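Dehydrogenase (Chromobacterium violaceum, PDB 3Q2I) binds NAD(H) and a UDP-linked N-acetylglucosaminuronic acid, and probably oxidises that sugar nucleotide on the route to 2,3-diacetamido-2,3-dideoxy-D-mannuronic acid. Local coordinates at residues Gly262-Gly267 and Gln275-Ser280; Gly99-Thr104 and Lys126-Val131. One frame throughout, in Å; residues are numbered along the deposited sequence.

How the contacts relate
Both contacts pair neighbouring strands, yet they lie on opposite sides of the chain's centre, about 37 Å apart between centres and about 21 Å between nearest atoms. Contact 2 is buried and belongs to the parallel sheet of the NAD-binding Rossmann fold, where a beta-alpha-beta crossover brings two strands side by side. Contact 1 is a partly buried antiparallel hairpin at one margin, within this chain, of the mixed sheet in the C-terminal alpha/beta domain. They share no strand. Their chemistry follows their place: contact 2 has aliphatic pairs and a histidine replacing a backbone acceptor, whereas contact 1 sets aromatic packing on one face and polar groups near a second subunit on the other.

Contact 1 of 2, residues Gly262-Gly267 and Gln275-Ser280; sequences GSVRVG and QHWEFS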
# COMPACT_ATOMS: atom_id res chain seq x y z
N GLY A 262 7.90 15.02 -36.30
CA GLY A 262 6.58 15.29 -36.82
C GLY A 262 5.64 15.80 -35.76
O GLY A 262 5.78 15.41 -34.58
N SER A 263 4.70 16.66 -36.14
CA SER A 263 3.68 17.21 -35.23
C SER A 263 2.37 17.28 -35.99
O SER A 263 2.29 17.86 -37.10
CB SER A 263 4.06 18.61 -34.71
OG SER A 263 5.28 18.58 -34.00
N VAL A 264 1.32 16.66 -35.46
CA VAL A 264 0.03 16.66 -36.13
C VAL A 264 -1.09 16.99 -35.17
O VAL A 264 -1.02 16.66 -33.98
CB VAL A 264 -0.22 15.29 -36.77
CG1 VAL A 264 -1.68 15.06 -37.08
CG2 VAL A 264 0.63 15.14 -38.01
N ARG A 265 -2.10 17.72 -35.65
CA ARG A 265 -3.35 17.82 -34.95
C ARG A 265 -4.49 17.65 -35.92
O ARG A 265 -4.56 18.32 -36.96
CB ARG A 265 -3.46 19.18 -34.22
CG ARG A 265 -4.79 19.32 -33.43
CD ARG A 265 -4.97 20.75 -32.94
NE ARG A 265 -5.59 20.84 -31.61
CZ ARG A 265 -6.91 20.84 -31.37
NH1 ARG A 265 -7.77 20.70 -32.37
NH2 ARG A 265 -7.38 20.98 -30.13
N VAL A 266 -5.38 16.73 -35.58
CA VAL A 266 -6.64 16.54 -36.29
C VAL A 266 -7.75 16.89 -35.33
O VAL A 266 -7.83 16.30 -34.26
CB VAL A 266 -6.83 15.08 -36.71
CG1 VAL A 266 -8.12 14.93 -37.52
CG2 VAL A 266 -5.60 14.62 -37.50
N GLY A 267 -8.56 17.89 -35.67
CA GLY A 267 -9.61 18.35 -34.79
C GLY A 267 -10.96 18.50 -35.48
O GLY A 267 -11.34 17.65 -36.31
N GLN A 275 -5.77 19.96 -38.97
CA GLN A 275 -5.48 21.35 -38.56
C GLN A 275 -3.99 21.65 -38.51
O GLN A 275 -3.56 22.80 -38.60
CB GLN A 275 -6.10 21.61 -37.19
CG GLN A 275 -7.60 21.60 -37.23
CD GLN A 275 -8.21 21.78 -35.86
OE1 GLN A 275 -7.54 21.57 -34.85
NE2 GLN A 275 -9.50 22.11 -35.80
N HIS A 276 -3.16 20.63 -38.34
CA HIS A 276 -1.73 20.85 -38.25
C HIS A 276 -1.07 19.58 -38.74
O HIS A 276 -1.48 18.50 -38.34
CB HIS A 276 -1.27 21.15 -36.82
CG HIS A 276 0.15 21.61 -36.76
ND1 HIS A 276 0.51 22.92 -37.01
CD2 HIS A 276 1.30 20.96 -36.46
CE1 HIS A 276 1.82 23.05 -36.88
NE2 HIS A 276 2.32 21.88 -36.56
N TRP A 277 -0.12 19.71 -39.66
CA TRP A 277 0.42 18.56 -40.38
C TRP A 277 1.86 18.80 -40.83
O TRP A 277 2.11 19.25 -41.96
CB TRP A 277 -0.49 18.15 -41.55
CG TRP A 277 -0.16 16.78 -42.14
CD1 TRP A 277 0.74 16.52 -43.14
CD2 TRP A 277 -0.74 15.52 -41.78
NE1 TRP A 277 0.78 15.17 -43.39
CE2 TRP A 277 -0.14 14.54 -42.59
CE3 TRP A 277 -1.69 15.14 -40.82
CZ2 TRP A 277 -0.45 13.17 -42.47
CZ3 TRP A 277 -1.99 13.79 -40.71
CH2 TRP A 277 -1.39 12.83 -41.53
N GLU A 278 2.82 18.63 -39.94
CA GLU A 278 4.19 19.07 -40.18
C GLU A 278 5.21 17.96 -39.94
O GLU A 278 5.37 17.46 -38.82
CB GLU A 278 4.49 20.35 -39.36
CG GLU A 278 5.94 20.79 -39.40
CD GLU A 278 6.19 22.24 -38.97
OE1 GLU A 278 7.28 22.77 -39.30
OE2 GLU A 278 5.33 22.86 -38.30
N PHE A 279 5.86 17.53 -41.01
CA PHE A 279 6.84 16.44 -40.93
C PHE A 279 8.22 16.85 -41.42
O PHE A 279 8.33 17.78 -42.23
CB PHE A 279 6.32 15.22 -41.68
CG PHE A 279 5.16 14.55 -41.01
CD1 PHE A 279 5.36 13.64 -39.98
CD2 PHE A 279 3.86 14.84 -41.39
CE1 PHE A 279 4.27 13.02 -39.36
CE2 PHE A 279 2.77 14.27 -40.78
CZ PHE A 279 2.98 13.32 -39.76
N SER A 280 9.26 16.18 -40.94
CA SER A 280 10.63 16.56 -41.29
C SER A 280 10.92 16.25 -42.76
O SER A 280 11.73 16.96 -43.36
CB SER A 280 11.69 15.91 -40.39
OG SER A 280 11.77 14.52 -40.59
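Arg265 and Gln275 meet through both backbone and side chain. Gln275 N and His276 N both donate to Arg265 O, at 2.9 and 3.0 Å, so two residues of one strand face a single residue of the other, a classic beta bulge. Arg265 N returns a bond to His276 O, and further along Ser263 and Glu278 exchange a reciprocal N-H to O pair. Alongside the bulge, the two long side chains run the same way with guanidinium and amide planes only 18° apart, and Arg265 NH1 donates to Gln275 OE1 over 2.6 Å in a bent bond, 134° at the hydrogen. NH2 of the same guanidinium forms a salt bridge with Glu252.

This is the antiparallel hairpin of strands 262-267 and 273-279, the latter an outermost strand of the mixed sheet within the chain. Apolar contacts gather on the face of Val264, Trp277 and Phe279. With CG2 anti to its carbonyl carbon, Val264 presents that methyl to both rings: it lies off-centre above the six-membered ring of Trp277, 4.1 Å from the centroid, and 3.4 Å from Phe279 CZ. Phe279 CD1 packs 3.8 Å from Gly262 CA, against backbone that has no side chain there.

On the other face His276 CD2 approaches Ser263 O at 3.3 Å, while Ser263 OG hydrogen-bonds Tyr247 O of a second subunit.

Contact 2 of 2, residues Gly99-Thr104 and Lys126-Val131; sequences GFHVMT and KKHLFV
His101 and His128 join the segments where the regular strand pairing begins. The backbone N-H of His128 points at ND1 of the His101 imidazole, 2.9 Å away, 161° at the hydrogen and just 1° out of the ring plane. A side-chain nitrogen thus serves as an acceptor for the backbone at this end of the ladder. His101 CG lies anti to its carbonyl carbon, and with the ring turn at chi2 this directs ND1 at segment 126-131. The two histidine side chains lie side by side, their ring planes oblique at 37°.

Beyond them the backbone takes over in the staggered pattern of parallel strands: Val102 N to His128 O, Phe130 N to Val102 O at 2.8 Å, and Thr104 N to Phe130 O. A water donates to both Phe100 O and His128 O, bridging the segments beside the first of these bonds. Together with helix 112-125, strands 101-104 and 129-131 make a beta-alpha-beta unit of the Rossmann fold; the side chain of Thr104 lies about 7 Å from the bound NADH.

Apolar pairs occupy both faces. On one, Val102 CG1 meets Leu129 CD1 at 3.6 Å and the CG2 methyls of Thr104 and Val131 lie 3.8 Å apart, with helix 88-97 packing against this side. On the other, Met103 CG touches Phe130 CB, and helix 304-315 covers both residues.

Lys127 crosses His101 at about a right angle, bent at chi2 to bring CD over one ring face, 3.8 Å from the centroid. Its NZ makes a weak bond to Gly99 O, at 3.4 Å, and another weak one to a water that donates to the same oxygen. The bond accepted by ND1 implies that this nitrogen carries no proton, and the in-plane donor together with the lysine methylene over a face would restrict rotation of the imidazole.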
# COMPACT_ATOMS: atom_id res chain seq x y z
N GLY A 99 -23.38 -22.10 -33.10
CA GLY A 99 -22.77 -22.24 -34.42
C GLY A 99 -22.76 -21.05 -35.37
O GLY A 99 -22.52 -21.25 -36.56
N PHE A 100 -22.90 -19.82 -34.86
CA PHE A 100 -22.90 -18.62 -35.71
C PHE A 100 -21.68 -17.74 -35.51
O PHE A 100 -21.20 -17.57 -34.37
CB PHE A 100 -24.14 -17.77 -35.44
CG PHE A 100 -25.46 -18.48 -35.71
CD1 PHE A 100 -26.05 -18.39 -36.96
CD2 PHE A 100 -26.07 -19.23 -34.72
CE1 PHE A 100 -27.24 -19.05 -37.21
CE2 PHE A 100 -27.26 -19.92 -34.97
CZ PHE A 100 -27.84 -19.82 -36.22
N HIS A 101 -21.16 -17.18 -36.59
CA HIS A 101 -20.36 -15.96 -36.54
C HIS A 101 -21.16 -14.81 -35.96
O HIS A 101 -22.40 -14.73 -36.11
CB HIS A 101 -19.90 -15.57 -37.96
CG HIS A 101 -19.27 -16.69 -38.71
ND1 HIS A 101 -18.04 -17.21 -38.39
CD2 HIS A 101 -19.72 -17.40 -39.79
CE1 HIS A 101 -17.71 -18.15 -39.27
NE2 HIS A 101 -18.73 -18.30 -40.11
N VAL A 102 -20.47 -13.95 -35.21
CA VAL A 102 -21.13 -12.86 -34.48
C VAL A 102 -20.49 -11.55 -34.91
O VAL A 102 -19.26 -11.44 -35.06
CB VAL A 102 -20.93 -13.07 -32.96
CG1 VAL A 102 -21.37 -11.77 -32.20
CG2 VAL A 102 -21.70 -14.27 -32.47
N MET A 103 -21.31 -10.52 -35.09
CA MET A 103 -20.78 -9.18 -35.27
C MET A 103 -21.37 -8.38 -34.11
O MET A 103 -22.59 -8.23 -34.06
CB MET A 103 -21.30 -8.51 -36.56
CG MET A 103 -20.86 -7.05 -36.67
SD MET A 103 -21.79 -6.12 -37.94
CE MET A 103 -21.81 -7.49 -39.06
N THR A 104 -20.56 -7.91 -33.17
CA THR A 104 -21.14 -7.18 -32.03
C THR A 104 -20.89 -5.70 -32.22
O THR A 104 -19.82 -5.28 -32.68
CB THR A 104 -20.55 -7.66 -30.66
OG1 THR A 104 -21.17 -6.85 -29.63
CG2 THR A 104 -19.02 -7.41 -30.67
N LYS A 126 -14.82 -22.04 -33.32
CA LYS A 126 -14.17 -21.81 -34.59
C LYS A 126 -15.08 -20.98 -35.48
O LYS A 126 -15.25 -21.26 -36.68
CB LYS A 126 -13.79 -23.14 -35.25
CG LYS A 126 -12.99 -24.05 -34.33
CD LYS A 126 -12.60 -25.37 -35.01
CE LYS A 126 -11.80 -26.23 -34.03
NZ LYS A 126 -12.61 -27.27 -33.28
N LYS A 127 -15.60 -19.89 -34.90
CA LYS A 127 -16.41 -18.93 -35.64
C LYS A 127 -15.86 -17.55 -35.38
O LYS A 127 -15.22 -17.32 -34.34
CB LYS A 127 -17.87 -18.98 -35.17
CG LYS A 127 -18.54 -20.33 -35.39
CD LYS A 127 -18.84 -20.51 -36.88
CE LYS A 127 -19.27 -21.93 -37.17
NZ LYS A 127 -19.86 -21.87 -38.53
N HIS A 128 -16.08 -16.65 -36.32
CA HIS A 128 -15.62 -15.26 -36.19
C HIS A 128 -16.41 -14.49 -35.15
O HIS A 128 -17.60 -14.72 -34.96
CB HIS A 128 -15.74 -14.51 -37.53
CG HIS A 128 -14.83 -15.03 -38.59
ND1 HIS A 128 -13.48 -14.73 -38.63
CD2 HIS A 128 -15.09 -15.73 -39.72
CE1 HIS A 128 -12.95 -15.27 -39.71
NE2 HIS A 128 -13.90 -15.87 -40.39
N LEU A 129 -15.72 -13.56 -34.52
CA LEU A 129 -16.36 -12.51 -33.72
C LEU A 129 -15.82 -11.20 -34.30
O LEU A 129 -14.63 -10.88 -34.19
CB LEU A 129 -15.99 -12.72 -32.23
CG LEU A 129 -16.41 -11.56 -31.32
CD1 LEU A 129 -17.91 -11.34 -31.32
CD2 LEU A 129 -15.93 -11.89 -29.91
N PHE A 130 -16.68 -10.43 -34.97
CA PHE A 130 -16.34 -9.10 -35.48
C PHE A 130 -16.83 -8.08 -34.47
O PHE A 130 -17.88 -8.30 -33.89
CB PHE A 130 -17.17 -8.84 -36.76
CG PHE A 130 -16.91 -9.83 -37.89
CD1 PHE A 130 -15.90 -9.53 -38.82
CD2 PHE A 130 -17.69 -10.98 -38.03
CE1 PHE A 130 -15.66 -10.40 -39.93
CE2 PHE A 130 -17.46 -11.85 -39.16
CZ PHE A 130 -16.43 -11.55 -40.04
N VAL A 131 -16.06 -7.01 -34.26
CA VAL A 131 -16.48 -5.92 -33.37
C VAL A 131 -16.51 -4.70 -34.25
O VAL A 131 -15.55 -4.40 -34.97
CB VAL A 131 -15.46 -5.73 -32.21
CG1 VAL A 131 -15.94 -4.55 -31.31
CG2 VAL A 131 -15.31 -7.03 -31.42
O HOH W 1 -22.46 -23.63 -37.55
O HOH W 2 -18.98 -16.61 -33.06